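Local atomic coordinates of type 2A phosphatase-associated protein 42 (Saccharomyces cerevisiae, PDB entry 2V0P), a protein that inhibits the PP2A-like phosphatase SIT4, associates with PP2A catalytic subunits and takes part in negative regulation of TOR signalling. Residues L73-Y78 and L208-D214; I83-S88 and K100-L104; L124-V128 and E168-R172. All coordinates share one frame; numbering follows the deposited sequence.

Contact 1. Residues L73-Y78 and L208-D214; sequences LAVDYY and LHHFSLD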
ATOM      1  N   LEU A  73      -0.690 -28.758 -15.143  1.00 31.64           N
ATOM      2  CA  LEU A  73       0.435 -27.902 -14.856  1.00 31.14           C
ATOM      3  C   LEU A  73      -0.154 -26.681 -14.058  1.00 28.84           C
ATOM      4  O   LEU A  73       0.571 -25.956 -13.376  1.00 31.25           O
ATOM      5  CB  LEU A  73       1.038 -27.417 -16.180  1.00 33.63           C
ATOM      6  CG  LEU A  73       1.910 -28.411 -16.985  1.00 35.60           C
ATOM      7  CD1 LEU A  73       2.371 -27.837 -18.320  1.00 38.27           C
ATOM      8  CD2 LEU A  73       3.120 -28.894 -16.184  1.00 40.01           C
ATOM      9  N   ALA A  74      -1.437 -26.454 -14.182  1.00 28.85           N
ATOM     10  CA  ALA A  74      -2.098 -25.337 -13.367  1.00 31.14           C
ATOM     11  C   ALA A  74      -2.568 -25.646 -11.910  1.00 33.48           C
ATOM     12  O   ALA A  74      -3.160 -24.768 -11.232  1.00 34.16           O
ATOM     13  CB  ALA A  74      -3.156 -24.731 -14.094  1.00 27.05           C
ATOM     14  N   VAL A  75      -2.313 -26.841 -11.427  1.00 32.72           N
ATOM     15  CA  VAL A  75      -2.719 -27.187 -10.079  1.00 34.31           C
ATOM     16  C   VAL A  75      -2.138 -26.161  -9.046  1.00 35.16           C
ATOM     17  O   VAL A  75      -2.846 -25.677  -8.272  1.00 35.44           O
ATOM     18  CB  VAL A  75      -2.396 -28.609  -9.638  1.00 34.15           C
ATOM     19  CG1 VAL A  75      -2.889 -29.656 -10.644  1.00 31.43           C
ATOM     20  CG2 VAL A  75      -0.980 -28.810  -9.317  1.00 38.49           C
ATOM     21  N   ASP A  76      -0.870 -25.819  -9.115  1.00 36.94           N
ATOM     22  CA  ASP A  76      -0.346 -24.826  -8.196  1.00 35.98           C
ATOM     23  C   ASP A  76      -0.963 -23.434  -8.380  1.00 38.29           C
ATOM     24  O   ASP A  76      -1.068 -22.691  -7.382  1.00 38.22           O
ATOM     25  CB  ASP A  76       1.141 -24.755  -8.293  1.00 38.63           C
ATOM     26  CG  ASP A  76       1.801 -26.032  -7.879  1.00 39.40           C
ATOM     27  OD1 ASP A  76       1.459 -26.517  -6.788  1.00 46.28           O
ATOM     28  OD2 ASP A  76       2.647 -26.530  -8.659  1.00 42.40           O
ATOM     29  N   TYR A  77      -1.356 -23.067  -9.623  1.00 35.46           N
ATOM     30  CA  TYR A  77      -2.002 -21.827  -9.849  1.00 34.99           C
ATOM     31  C   TYR A  77      -3.322 -21.786  -9.033  1.00 36.08           C
ATOM     32  O   TYR A  77      -3.593 -20.806  -8.342  1.00 32.07           O
ATOM     33  CB  TYR A  77      -2.280 -21.550 -11.317  1.00 35.45           C
ATOM     34  CG  TYR A  77      -3.158 -20.377 -11.657  1.00 32.04           C
ATOM     35  CD1 TYR A  77      -2.706 -19.013 -11.527  1.00 32.74           C
ATOM     36  CD2 TYR A  77      -4.441 -20.575 -12.147  1.00 29.90           C
ATOM     37  CE1 TYR A  77      -3.539 -17.968 -11.870  1.00 27.34           C
ATOM     38  CE2 TYR A  77      -5.217 -19.522 -12.490  1.00 36.11           C
ATOM     39  CZ  TYR A  77      -4.721 -18.193 -12.326  1.00 30.93           C
ATOM     40  OH  TYR A  77      -5.498 -17.186 -12.661  1.00 30.86           O
ATOM     41  N   TYR A  78      -4.103 -22.866  -9.132  1.00 33.77           N
ATOM     42  CA  TYR A  78      -5.378 -22.913  -8.530  1.00 33.30           C
ATOM     43  C   TYR A  78      -5.218 -22.958  -6.952  1.00 35.07           C
ATOM     44  O   TYR A  78      -6.027 -22.421  -6.264  1.00 33.82           O
ATOM     45  CB  TYR A  78      -6.185 -24.106  -9.102  1.00 36.46           C
ATOM     46  CG  TYR A  78      -6.892 -23.720 -10.372  1.00 33.27           C
ATOM     47  CD1 TYR A  78      -6.435 -24.124 -11.593  1.00 35.94           C
ATOM     48  CD2 TYR A  78      -7.982 -22.862 -10.331  1.00 36.57           C
ATOM     49  CE1 TYR A  78      -7.060 -23.759 -12.727  1.00 38.60           C
ATOM     50  CE2 TYR A  78      -8.613 -22.456 -11.482  1.00 41.26           C
ATOM     51  CZ  TYR A  78      -8.141 -22.921 -12.678  1.00 40.31           C
ATOM     52  OH  TYR A  78      -8.764 -22.555 -13.839  1.00 42.22           O
ATOM     53  N   LEU A 208      -2.628 -21.654 -19.856  1.00 36.00           N
ATOM     54  CA  LEU A 208      -1.495 -21.550 -18.936  1.00 35.63           C
ATOM     55  C   LEU A 208      -0.815 -20.173 -19.101  1.00 35.14           C
ATOM     56  O   LEU A 208      -0.399 -19.557 -18.142  1.00 35.65           O
ATOM     57  CB  LEU A 208      -0.486 -22.695 -19.159  1.00 36.13           C
ATOM     58  CG  LEU A 208      -1.101 -24.029 -18.749  1.00 28.65           C
ATOM     59  CD1 LEU A 208      -0.100 -25.147 -19.135  1.00 35.10           C
ATOM     60  CD2 LEU A 208      -1.429 -24.172 -17.309  1.00 37.75           C
ATOM     61  N   HIS A 209      -0.704 -19.731 -20.347  1.00 36.01           N
ATOM     62  CA  HIS A 209      -0.071 -18.466 -20.653  1.00 34.64           C
ATOM     63  C   HIS A 209      -0.789 -17.332 -19.871  1.00 32.22           C
ATOM     64  O   HIS A 209      -0.127 -16.559 -19.275  1.00 34.73           O
ATOM     65  CB  HIS A 209      -0.096 -18.222 -22.164  1.00 35.99           C
ATOM     66  CG  HIS A 209       0.884 -17.193 -22.620  1.00 39.05           C
ATOM     67  ND1 HIS A 209       1.318 -17.104 -23.928  1.00 39.69           N
ATOM     68  CD2 HIS A 209       1.563 -16.251 -21.931  1.00 35.67           C
ATOM     69  CE1 HIS A 209       2.179 -16.106 -24.025  1.00 41.63           C
ATOM     70  NE2 HIS A 209       2.349 -15.585 -22.828  1.00 36.34           N
ATOM     71  N   HIS A 210      -2.114 -17.330 -19.851  1.00 30.84           N
ATOM     72  CA  HIS A 210      -2.916 -16.275 -19.296  1.00 33.34           C
ATOM     73  C   HIS A 210      -2.714 -16.388 -17.794  1.00 33.18           C
ATOM     74  O   HIS A 210      -2.457 -15.402 -17.161  1.00 33.56           O
ATOM     75  CB  HIS A 210      -4.367 -16.437 -19.712  1.00 32.31           C
ATOM     76  CG  HIS A 210      -5.330 -15.697 -18.868  1.00 36.03           C
ATOM     77  ND1 HIS A 210      -6.259 -16.332 -18.070  1.00 45.51           N
ATOM     78  CD2 HIS A 210      -5.486 -14.374 -18.643  1.00 40.91           C
ATOM     79  CE1 HIS A 210      -6.949 -15.428 -17.396  1.00 43.65           C
ATOM     80  NE2 HIS A 210      -6.500 -14.233 -17.729  1.00 44.22           N
ATOM     81  N   PHE A 211      -2.746 -17.631 -17.281  1.00 32.51           N
ATOM     82  CA  PHE A 211      -2.465 -17.877 -15.866  1.00 34.36           C
ATOM     83  C   PHE A 211      -1.132 -17.314 -15.344  1.00 34.37           C
ATOM     84  O   PHE A 211      -1.091 -16.720 -14.253  1.00 36.68           O
ATOM     85  CB  PHE A 211      -2.639 -19.352 -15.537  1.00 33.44           C
ATOM     86  CG  PHE A 211      -4.008 -19.860 -15.759  1.00 31.14           C
ATOM     87  CD1 PHE A 211      -5.074 -19.033 -15.891  1.00 33.54           C
ATOM     88  CD2 PHE A 211      -4.232 -21.266 -15.758  1.00 35.19           C
ATOM     89  CE1 PHE A 211      -6.389 -19.550 -16.059  1.00 39.17           C
ATOM     90  CE2 PHE A 211      -5.490 -21.782 -15.916  1.00 32.77           C
ATOM     91  CZ  PHE A 211      -6.580 -20.944 -16.077  1.00 37.71           C
ATOM     92  N   SER A 212      -0.060 -17.475 -16.103  1.00 33.94           N
ATOM     93  CA  SER A 212       1.222 -16.994 -15.706  1.00 33.82           C
ATOM     94  C   SER A 212       1.230 -15.450 -15.618  1.00 34.45           C
ATOM     95  O   SER A 212       1.828 -14.908 -14.702  1.00 37.30           O
ATOM     96  CB  SER A 212       2.322 -17.502 -16.652  1.00 34.81           C
ATOM     97  OG  SER A 212       2.313 -16.750 -17.825  1.00 33.97           O
ATOM     98  N   LEU A 213       0.538 -14.775 -16.521  1.00 31.99           N
ATOM     99  CA  LEU A 213       0.440 -13.339 -16.458  1.00 35.30           C
ATOM    100  C   LEU A 213      -0.448 -12.934 -15.231  1.00 34.91           C
ATOM    101  O   LEU A 213      -0.011 -12.135 -14.472  1.00 36.83           O
ATOM    102  CB  LEU A 213      -0.039 -12.771 -17.767  1.00 33.45           C
ATOM    103  CG  LEU A 213       1.063 -12.957 -18.848  1.00 34.62           C
ATOM    104  CD1 LEU A 213       0.416 -12.999 -20.168  1.00 34.36           C
ATOM    105  CD2 LEU A 213       2.084 -11.794 -18.817  1.00 37.46           C
ATOM    106  N   ASP A 214      -1.632 -13.522 -15.071  1.00 33.97           N
ATOM    107  CA  ASP A 214      -2.508 -13.283 -13.955  1.00 37.59           C
ATOM    108  C   ASP A 214      -1.754 -13.421 -12.660  1.00 35.66           C
ATOM    109  O   ASP A 214      -1.912 -12.605 -11.801  1.00 41.64           O
ATOM    110  CB  ASP A 214      -3.683 -14.300 -13.938  1.00 38.74           C
ATOM    111  CG  ASP A 214      -4.774 -13.929 -12.900  1.00 40.92           C
ATOM    112  OD1 ASP A 214      -5.230 -12.754 -12.920  1.00 46.92           O
ATOM    113  OD2 ASP A 214      -5.175 -14.796 -12.088  1.00 41.86           O
TER
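An aromatic cluster in the buried interior of this TPR-like, all-helical N-terminal domain joins Tyr77 and Tyr78 of helix 75-83 to Phe211 of helix 199-231. The rings of Tyr77 and Phe211 lie almost flat on each other in an offset stack, planes 14° apart and centroids 4.3 Å apart. The offset puts Tyr77 CE2 over the rim of the Phe211 ring, while Phe211 CB sits squarely above the centre of the Tyr77 ring, 3.8 Å from its centroid, in a CH-pi contact. With CG anti to the backbone N (chi1 170°), the Tyr77 ring reaches across to the other helix, and Tyr77 OH donates a very short hydrogen bond, 2.5 Å, to Asp214 OD2. That oxygen meets the phenol at the ring edge and also takes a bond from Asn218. Tyr78 comes in obliquely, its OH 3.5 Å from Phe211 CZ. One turn back, aliphatic groups take over: Leu208 spreads its two methyls, CD1 against Leu73 CD1 and CD2 3.7 Å from Ala74 CB. Helix 93-120 closes in with Phe111 and Phe114 on Tyr77 and Leu117 on Leu73, while Leu42 of helix 29-52 packs against Tyr78.

Contact 2. Residues I83-S88 and K100-L104; sequences ISRRQS and KLIYL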
ATOM      1  N   ILE A  83      -5.963 -20.605  -1.697  1.00 33.01           N
ATOM      2  CA  ILE A  83      -5.325 -20.309  -0.453  1.00 35.14           C
ATOM      3  C   ILE A  83      -5.376 -18.795  -0.119  1.00 35.38           C
ATOM      4  O   ILE A  83      -5.621 -18.434   0.983  1.00 35.54           O
ATOM      5  CB  ILE A  83      -3.888 -20.815  -0.417  1.00 36.57           C
ATOM      6  CG1 ILE A  83      -3.866 -22.353  -0.555  1.00 34.61           C
ATOM      7  CG2 ILE A  83      -3.227 -20.455   0.949  1.00 36.95           C
ATOM      8  CD1 ILE A  83      -2.605 -22.900  -0.592  1.00 34.77           C
ATOM      9  N   SER A  84      -5.191 -17.928  -1.100  1.00 35.68           N
ATOM     10  CA  SER A  84      -5.200 -16.484  -0.776  1.00 35.99           C
ATOM     11  C   SER A  84      -6.539 -16.031  -0.182  1.00 35.35           C
ATOM     12  O   SER A  84      -6.630 -14.955   0.426  1.00 33.92           O
ATOM     13  CB  SER A  84      -4.850 -15.678  -2.023  1.00 34.69           C
ATOM     14  OG  SER A  84      -5.883 -15.750  -2.938  1.00 32.39           O
ATOM     15  N   ARG A  85      -7.560 -16.901  -0.302  1.00 35.05           N
ATOM     16  CA  ARG A  85      -8.899 -16.579   0.057  1.00 33.13           C
ATOM     17  C   ARG A  85      -9.325 -17.108   1.481  1.00 32.50           C
ATOM     18  O   ARG A  85     -10.372 -16.775   1.952  1.00 28.58           O
ATOM     19  CB  ARG A  85      -9.869 -17.071  -1.014  1.00 33.67           C
ATOM     20  CG  ARG A  85     -10.048 -16.209  -2.206  1.00 34.25           C
ATOM     21  CD  ARG A  85     -10.596 -16.970  -3.402  1.00 38.50           C
ATOM     22  NE  ARG A  85     -10.869 -16.042  -4.501  1.00 36.16           N
ATOM     23  CZ  ARG A  85      -9.959 -15.556  -5.326  1.00 36.22           C
ATOM     24  NH1 ARG A  85      -8.696 -15.936  -5.247  1.00 37.45           N
ATOM     25  NH2 ARG A  85     -10.306 -14.676  -6.258  1.00 44.06           N
ATOM     26  N   ARG A  86      -8.475 -17.919   2.091  1.00 32.48           N
ATOM     27  CA  ARG A  86      -8.672 -18.481   3.406  1.00 34.78           C
ATOM     28  C   ARG A  86      -8.621 -17.381   4.466  1.00 33.54           C
ATOM     29  O   ARG A  86      -7.880 -16.447   4.333  1.00 31.79           O
ATOM     30  CB  ARG A  86      -7.601 -19.535   3.671  1.00 36.02           C
ATOM     31  CG  ARG A  86      -7.840 -20.811   2.867  1.00 37.12           C
ATOM     32  CD  ARG A  86      -8.932 -21.672   3.554  1.00 40.18           C
ATOM     33  NE  ARG A  86      -8.473 -22.356   4.747  1.00 38.92           N
ATOM     34  CZ  ARG A  86      -9.188 -22.469   5.873  1.00 42.99           C
ATOM     35  NH1 ARG A  86     -10.391 -21.917   5.975  1.00 41.50           N
ATOM     36  NH2 ARG A  86      -8.695 -23.130   6.915  1.00 42.94           N
ATOM     37  N   GLN A  87      -9.447 -17.525   5.484  1.00 34.86           N
ATOM     38  CA  GLN A  87      -9.426 -16.653   6.643  1.00 37.12           C
ATOM     39  C   GLN A  87      -9.686 -17.473   7.904  1.00 37.20           C
ATOM     40  O   GLN A  87     -10.443 -18.462   7.892  1.00 38.65           O
ATOM     41  CB  GLN A  87     -10.536 -15.599   6.557  1.00 35.76           C
ATOM     42  CG  GLN A  87     -10.496 -14.752   5.400  1.00 40.89           C
ATOM     43  CD  GLN A  87     -11.503 -13.639   5.492  1.00 45.62           C
ATOM     44  OE1 GLN A  87     -12.098 -13.370   6.565  1.00 45.53           O
ATOM     45  NE2 GLN A  87     -11.684 -12.952   4.383  1.00 46.10           N
ATOM     46  N   SER A  88      -9.080 -17.054   8.990  1.00 36.66           N
ATOM     47  CA  SER A  88      -9.330 -17.723  10.279  1.00 38.02           C
ATOM     48  C   SER A  88     -10.517 -17.075  10.966  1.00 38.93           C
ATOM     49  O   SER A  88     -10.800 -15.903  10.728  1.00 39.50           O
ATOM     50  CB  SER A  88      -8.099 -17.648  11.150  1.00 36.34           C
ATOM     51  OG  SER A  88      -8.413 -17.972  12.476  1.00 38.90           O
ATOM     52  N   LYS A 100      -3.781 -15.124   8.651  1.00 34.84           N
ATOM     53  CA  LYS A 100      -3.903 -14.484   7.344  1.00 35.30           C
ATOM     54  C   LYS A 100      -2.566 -14.342   6.633  1.00 33.51           C
ATOM     55  O   LYS A 100      -2.499 -14.575   5.451  1.00 35.68           O
ATOM     56  CB  LYS A 100      -4.662 -13.141   7.399  1.00 35.08           C
ATOM     57  CG  LYS A 100      -4.973 -12.591   5.995  1.00 38.49           C
ATOM     58  CD  LYS A 100      -6.143 -13.311   5.347  1.00 40.06           C
ATOM     59  CE  LYS A 100      -6.319 -12.821   3.922  1.00 41.98           C
ATOM     60  NZ  LYS A 100      -6.982 -13.883   3.094  1.00 37.81           N
ATOM     61  N   LEU A 101      -1.523 -14.025   7.367  1.00 32.49           N
ATOM     62  CA  LEU A 101      -0.199 -13.818   6.808  1.00 32.16           C
ATOM     63  C   LEU A 101       0.340 -15.128   6.320  1.00 33.18           C
ATOM     64  O   LEU A 101       0.946 -15.206   5.247  1.00 32.53           O
ATOM     65  CB  LEU A 101       0.744 -13.228   7.851  1.00 31.51           C
ATOM     66  CG  LEU A 101       0.379 -11.872   8.518  1.00 30.97           C
ATOM     67  CD1 LEU A 101       1.509 -11.435   9.284  1.00 25.86           C
ATOM     68  CD2 LEU A 101      -0.023 -10.870   7.494  1.00 30.80           C
ATOM     69  N   ILE A 102       0.093 -16.179   7.112  1.00 31.90           N
ATOM     70  CA  ILE A 102       0.438 -17.526   6.685  1.00 33.01           C
ATOM     71  C   ILE A 102      -0.255 -17.926   5.348  1.00 30.95           C
ATOM     72  O   ILE A 102       0.426 -18.322   4.463  1.00 32.93           O
ATOM     73  CB  ILE A 102       0.152 -18.546   7.771  1.00 29.41           C
ATOM     74  CG1 ILE A 102       1.231 -18.458   8.810  1.00 34.49           C
ATOM     75  CG2 ILE A 102       0.124 -20.007   7.129  1.00 35.13           C
ATOM     76  CD1 ILE A 102       0.836 -19.061  10.155  1.00 37.84           C
ATOM     77  N   TYR A 103      -1.569 -17.799   5.236  1.00 30.29           N
ATOM     78  CA  TYR A 103      -2.273 -17.941   4.003  1.00 33.64           C
ATOM     79  C   TYR A 103      -1.657 -17.168   2.817  1.00 33.17           C
ATOM     80  O   TYR A 103      -1.456 -17.759   1.738  1.00 32.73           O
ATOM     81  CB  TYR A 103      -3.767 -17.613   4.145  1.00 34.46           C
ATOM     82  CG  TYR A 103      -4.475 -18.539   5.135  1.00 36.59           C
ATOM     83  CD1 TYR A 103      -4.138 -19.890   5.250  1.00 36.30           C
ATOM     84  CD2 TYR A 103      -5.435 -18.032   6.005  1.00 39.13           C
ATOM     85  CE1 TYR A 103      -4.814 -20.736   6.184  1.00 37.48           C
ATOM     86  CE2 TYR A 103      -6.082 -18.859   6.935  1.00 36.90           C
ATOM     87  CZ  TYR A 103      -5.769 -20.171   7.035  1.00 38.75           C
ATOM     88  OH  TYR A 103      -6.448 -20.929   7.995  1.00 39.62           O
ATOM     89  N   LEU A 104      -1.290 -15.903   3.030  1.00 31.39           N
ATOM     90  CA  LEU A 104      -0.798 -15.102   1.914  1.00 31.52           C
ATOM     91  C   LEU A 104       0.559 -15.593   1.495  1.00 30.59           C
ATOM     92  O   LEU A 104       0.836 -15.563   0.324  1.00 30.25           O
ATOM     93  CB  LEU A 104      -0.790 -13.570   2.183  1.00 30.02           C
ATOM     94  CG  LEU A 104      -2.167 -12.986   2.427  1.00 32.09           C
ATOM     95  CD1 LEU A 104      -2.092 -11.538   2.990  1.00 37.00           C
ATOM     96  CD2 LEU A 104      -3.103 -13.111   1.276  1.00 34.44           C
TER
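Tyr103 presents a ring face to Arg86, whose CB stands above its centre in a CH-pi contact, 3.5 Å from the ring centroid and only 10° off the normal. The two belong to a helix-loop-helix connection of the TPR-like domain: the chain leaves helix 75-83 through a type I turn, Ile83 to Arg86, and the loop runs back along helix 93-120. Beyond CB the arginine folds at chi2 and chi3, bringing its guanidinium to the phenol end of the ring with the planes 45° apart. Tyr103 OH lies over the guanidinium face, 3.3 Å from Arg86 NH2, at an angle too poor for a hydrogen bond; the polar end is instead held by Gln32, which accepts from NH1. At the rim of the same ring, Ser88 N lies near the plane. Ile83 CG2 rests on the helix backbone, 3.3 Å from Tyr103 O. Lys100 approaches the turn from beside the tyrosine, its chain bent at chi2 (77°) and nearly extended from there on. Its ammonium joins two loop carbonyls: Lys100 NZ donates to Arg86 O at 3.0 Å, tilted from the carbonyl plane, and to Ser84 O at 2.9 Å, where it stands above the plane of the Ser84 carbonyl.

Contact 3. Residues L124-V128 and E168-R172; sequences LDPLV and ELFQR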
ATOM      1  N   LEU A 124       7.565 -20.454 -19.983  1.00 36.38           N
ATOM      2  CA  LEU A 124       7.341 -19.193 -19.315  1.00 37.42           C
ATOM      3  C   LEU A 124       7.641 -17.969 -20.228  1.00 36.11           C
ATOM      4  O   LEU A 124       8.744 -17.767 -20.653  1.00 38.27           O
ATOM      5  CB  LEU A 124       8.105 -19.173 -17.976  1.00 37.11           C
ATOM      6  CG  LEU A 124       7.611 -18.150 -16.918  1.00 37.79           C
ATOM      7  CD1 LEU A 124       6.130 -18.300 -16.618  1.00 37.25           C
ATOM      8  CD2 LEU A 124       8.429 -18.233 -15.643  1.00 36.20           C
ATOM      9  N   ASP A 125       6.613 -17.216 -20.550  1.00 36.48           N
ATOM     10  CA  ASP A 125       6.742 -15.874 -21.115  1.00 37.66           C
ATOM     11  C   ASP A 125       7.968 -15.151 -20.528  1.00 37.07           C
ATOM     12  O   ASP A 125       8.141 -15.117 -19.315  1.00 37.27           O
ATOM     13  CB  ASP A 125       5.476 -15.088 -20.770  1.00 39.21           C
ATOM     14  CG  ASP A 125       5.311 -13.833 -21.604  1.00 40.50           C
ATOM     15  OD1 ASP A 125       6.269 -13.046 -21.686  1.00 44.42           O
ATOM     16  OD2 ASP A 125       4.211 -13.624 -22.156  1.00 41.11           O
ATOM     17  N   PRO A 126       8.820 -14.568 -21.377  1.00 38.16           N
ATOM     18  CA  PRO A 126      10.017 -14.000 -20.787  1.00 37.93           C
ATOM     19  C   PRO A 126       9.708 -12.787 -19.872  1.00 36.81           C
ATOM     20  O   PRO A 126      10.468 -12.513 -18.966  1.00 37.38           O
ATOM     21  CB  PRO A 126      10.858 -13.637 -21.991  1.00 37.72           C
ATOM     22  CG  PRO A 126       9.881 -13.406 -23.073  1.00 39.86           C
ATOM     23  CD  PRO A 126       8.760 -14.339 -22.830  1.00 37.91           C
ATOM     24  N   LEU A 127       8.591 -12.108 -20.100  1.00 36.35           N
ATOM     25  CA  LEU A 127       8.134 -11.037 -19.257  1.00 35.93           C
ATOM     26  C   LEU A 127       7.898 -11.561 -17.835  1.00 37.10           C
ATOM     27  O   LEU A 127       8.203 -10.892 -16.828  1.00 36.60           O
ATOM     28  CB  LEU A 127       6.846 -10.450 -19.815  1.00 36.87           C
ATOM     29  CG  LEU A 127       6.272  -9.172 -19.144  1.00 40.08           C
ATOM     30  CD1 LEU A 127       5.425  -8.360 -20.101  1.00 42.49           C
ATOM     31  CD2 LEU A 127       5.458  -9.498 -17.903  1.00 41.84           C
ATOM     32  N   VAL A 128       7.348 -12.769 -17.751  1.00 36.97           N
ATOM     33  CA  VAL A 128       7.023 -13.330 -16.448  1.00 35.78           C
ATOM     34  C   VAL A 128       8.266 -13.885 -15.857  1.00 35.14           C
ATOM     35  O   VAL A 128       8.500 -13.744 -14.663  1.00 38.04           O
ATOM     36  CB  VAL A 128       5.906 -14.385 -16.541  1.00 36.74           C
ATOM     37  CG1 VAL A 128       5.657 -15.060 -15.168  1.00 36.37           C
ATOM     38  CG2 VAL A 128       4.623 -13.754 -17.018  1.00 39.33           C
ATOM     39  N   GLU A 168       3.343  -2.543 -19.490  1.00 33.79           N
ATOM     40  CA  GLU A 168       3.816  -3.698 -20.270  1.00 35.47           C
ATOM     41  C   GLU A 168       3.214  -5.022 -19.834  1.00 36.03           C
ATOM     42  O   GLU A 168       2.853  -5.825 -20.685  1.00 35.17           O
ATOM     43  CB  GLU A 168       5.329  -3.787 -20.270  1.00 34.32           C
ATOM     44  CG  GLU A 168       5.971  -2.687 -21.019  1.00 40.32           C
ATOM     45  CD  GLU A 168       7.487  -2.645 -20.861  1.00 44.12           C
ATOM     46  OE1 GLU A 168       8.031  -3.322 -19.950  1.00 47.69           O
ATOM     47  OE2 GLU A 168       8.127  -1.945 -21.669  1.00 45.34           O
ATOM     48  N   LEU A 169       3.116  -5.237 -18.514  1.00 35.69           N
ATOM     49  CA  LEU A 169       2.324  -6.323 -17.929  1.00 37.18           C
ATOM     50  C   LEU A 169       0.884  -6.283 -18.381  1.00 36.92           C
ATOM     51  O   LEU A 169       0.346  -7.289 -18.896  1.00 38.36           O
ATOM     52  CB  LEU A 169       2.379  -6.343 -16.400  1.00 37.77           C
ATOM     53  CG  LEU A 169       1.564  -7.557 -15.864  1.00 38.35           C
ATOM     54  CD1 LEU A 169       2.321  -8.833 -16.072  1.00 42.05           C
ATOM     55  CD2 LEU A 169       1.216  -7.337 -14.425  1.00 43.75           C
ATOM     56  N   PHE A 170       0.289  -5.113 -18.280  1.00 35.96           N
ATOM     57  CA  PHE A 170      -1.112  -4.948 -18.553  1.00 36.21           C
ATOM     58  C   PHE A 170      -1.393  -5.263 -20.027  1.00 35.79           C
ATOM     59  O   PHE A 170      -2.253  -6.094 -20.331  1.00 35.25           O
ATOM     60  CB  PHE A 170      -1.583  -3.540 -18.114  1.00 36.28           C
ATOM     61  CG  PHE A 170      -3.015  -3.243 -18.429  1.00 36.82           C
ATOM     62  CD1 PHE A 170      -3.974  -3.268 -17.444  1.00 39.86           C
ATOM     63  CD2 PHE A 170      -3.403  -2.940 -19.713  1.00 39.65           C
ATOM     64  CE1 PHE A 170      -5.291  -2.994 -17.738  1.00 36.11           C
ATOM     65  CE2 PHE A 170      -4.723  -2.681 -20.011  1.00 41.34           C
ATOM     66  CZ  PHE A 170      -5.662  -2.711 -19.003  1.00 40.65           C
ATOM     67  N   GLN A 171      -0.646  -4.635 -20.924  1.00 35.40           N
ATOM     68  CA  GLN A 171      -0.818  -4.890 -22.342  0.50 35.43           C
ATOM     69  C   GLN A 171      -0.633  -6.381 -22.672  1.00 34.95           C
ATOM     70  O   GLN A 171      -1.432  -6.927 -23.405  1.00 34.54           O
ATOM     71  CB  GLN A 171       0.100  -4.012 -23.188  0.50 35.79           C
ATOM     72  CG  GLN A 171      -0.318  -2.530 -23.204  0.50 38.38           C
ATOM     73  CD  GLN A 171      -1.691  -2.295 -23.826  0.50 40.86           C
ATOM     74  OE1 GLN A 171      -1.924  -2.616 -24.995  0.50 41.75           O
ATOM     75  NE2 GLN A 171      -2.599  -1.718 -23.047  0.50 41.95           N
ATOM     76  N   ARG A 172       0.396  -7.006 -22.122  1.00 33.24           N
ATOM     77  CA  ARG A 172       0.689  -8.393 -22.439  1.00 36.52           C
ATOM     78  C   ARG A 172      -0.457  -9.298 -21.955  1.00 37.44           C
ATOM     79  O   ARG A 172      -0.917 -10.174 -22.678  1.00 38.71           O
ATOM     80  CB  ARG A 172       2.023  -8.835 -21.840  1.00 36.73           C
ATOM     81  CG  ARG A 172       2.429 -10.280 -22.179  1.00 36.09           C
ATOM     82  CD  ARG A 172       2.602 -10.487 -23.706  1.00 34.84           C
ATOM     83  NE  ARG A 172       3.273 -11.741 -24.046  1.00 32.18           N
ATOM     84  CZ  ARG A 172       3.252 -12.303 -25.251  1.00 37.51           C
ATOM     85  NH1 ARG A 172       2.626 -11.715 -26.276  1.00 38.63           N
ATOM     86  NH2 ARG A 172       3.892 -13.445 -25.458  1.00 38.51           N
TER
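Asp125 OD2 is gripped by Arg172 from helix 156-186 and by His209 from helix 199-231. Arg172 NE gives the main bond of the salt bridge, 2.8 Å to Asp125 OD2 with an N-H...O angle of 156°, and Arg172 NH2 adds a weak one to the same atom at 3.3 Å. The NE donor meets the syn lone pair of OD2. The acid comes to the edge of the guanidinium, OD2 lying near that plane, with the carboxylate plane turned 78° against it. Arg172 is fixed at its far end too, NH1 pairing with Glu175. The other oxygen, Asp125 OD1, works within its own segment as an N-cap of helix 126-133: it accepts from Leu127 N at 3.0 Å, on its anti side. One side chain thus caps a helix and ties it to two others of the TPR-like bundle. With an alanine here in place of the aspartate, Leu127 N would probably lose its cap, and the Arg172 guanidinium and the His209 ring would probably be freer to turn. Alongside, Leu127 extends toward helix 156-186 with CG anti to its backbone N (chi1 -173°). Its methyls diverge: CD1 settles over Glu168 O and Arg172 CB, while CD2 touches Leu169 CD1 at 3.7 Å.

Overall arrangement
Contact 1 is the core of the three, its centre about 6 Å from that of the chain, and is largely aromatic and aliphatic. Contact 2 lies at the surface and contact 3 is partly buried; these two sit on opposite sides of the chain's centre, their own centres about 27 Å apart. Contact 1 shares helix 75-83 with the start of contact 2, and both smaller loops are nested within the long one it closes. Contact 3 adjoins it directly: His209 and Leu213, from the 208-214 segment, reach Asp125, Val128 and Arg172. Toward the outside, charge takes a larger share, as a lysine on loop carbonyls in contact 2 and an acid-arginine pair in contact 3.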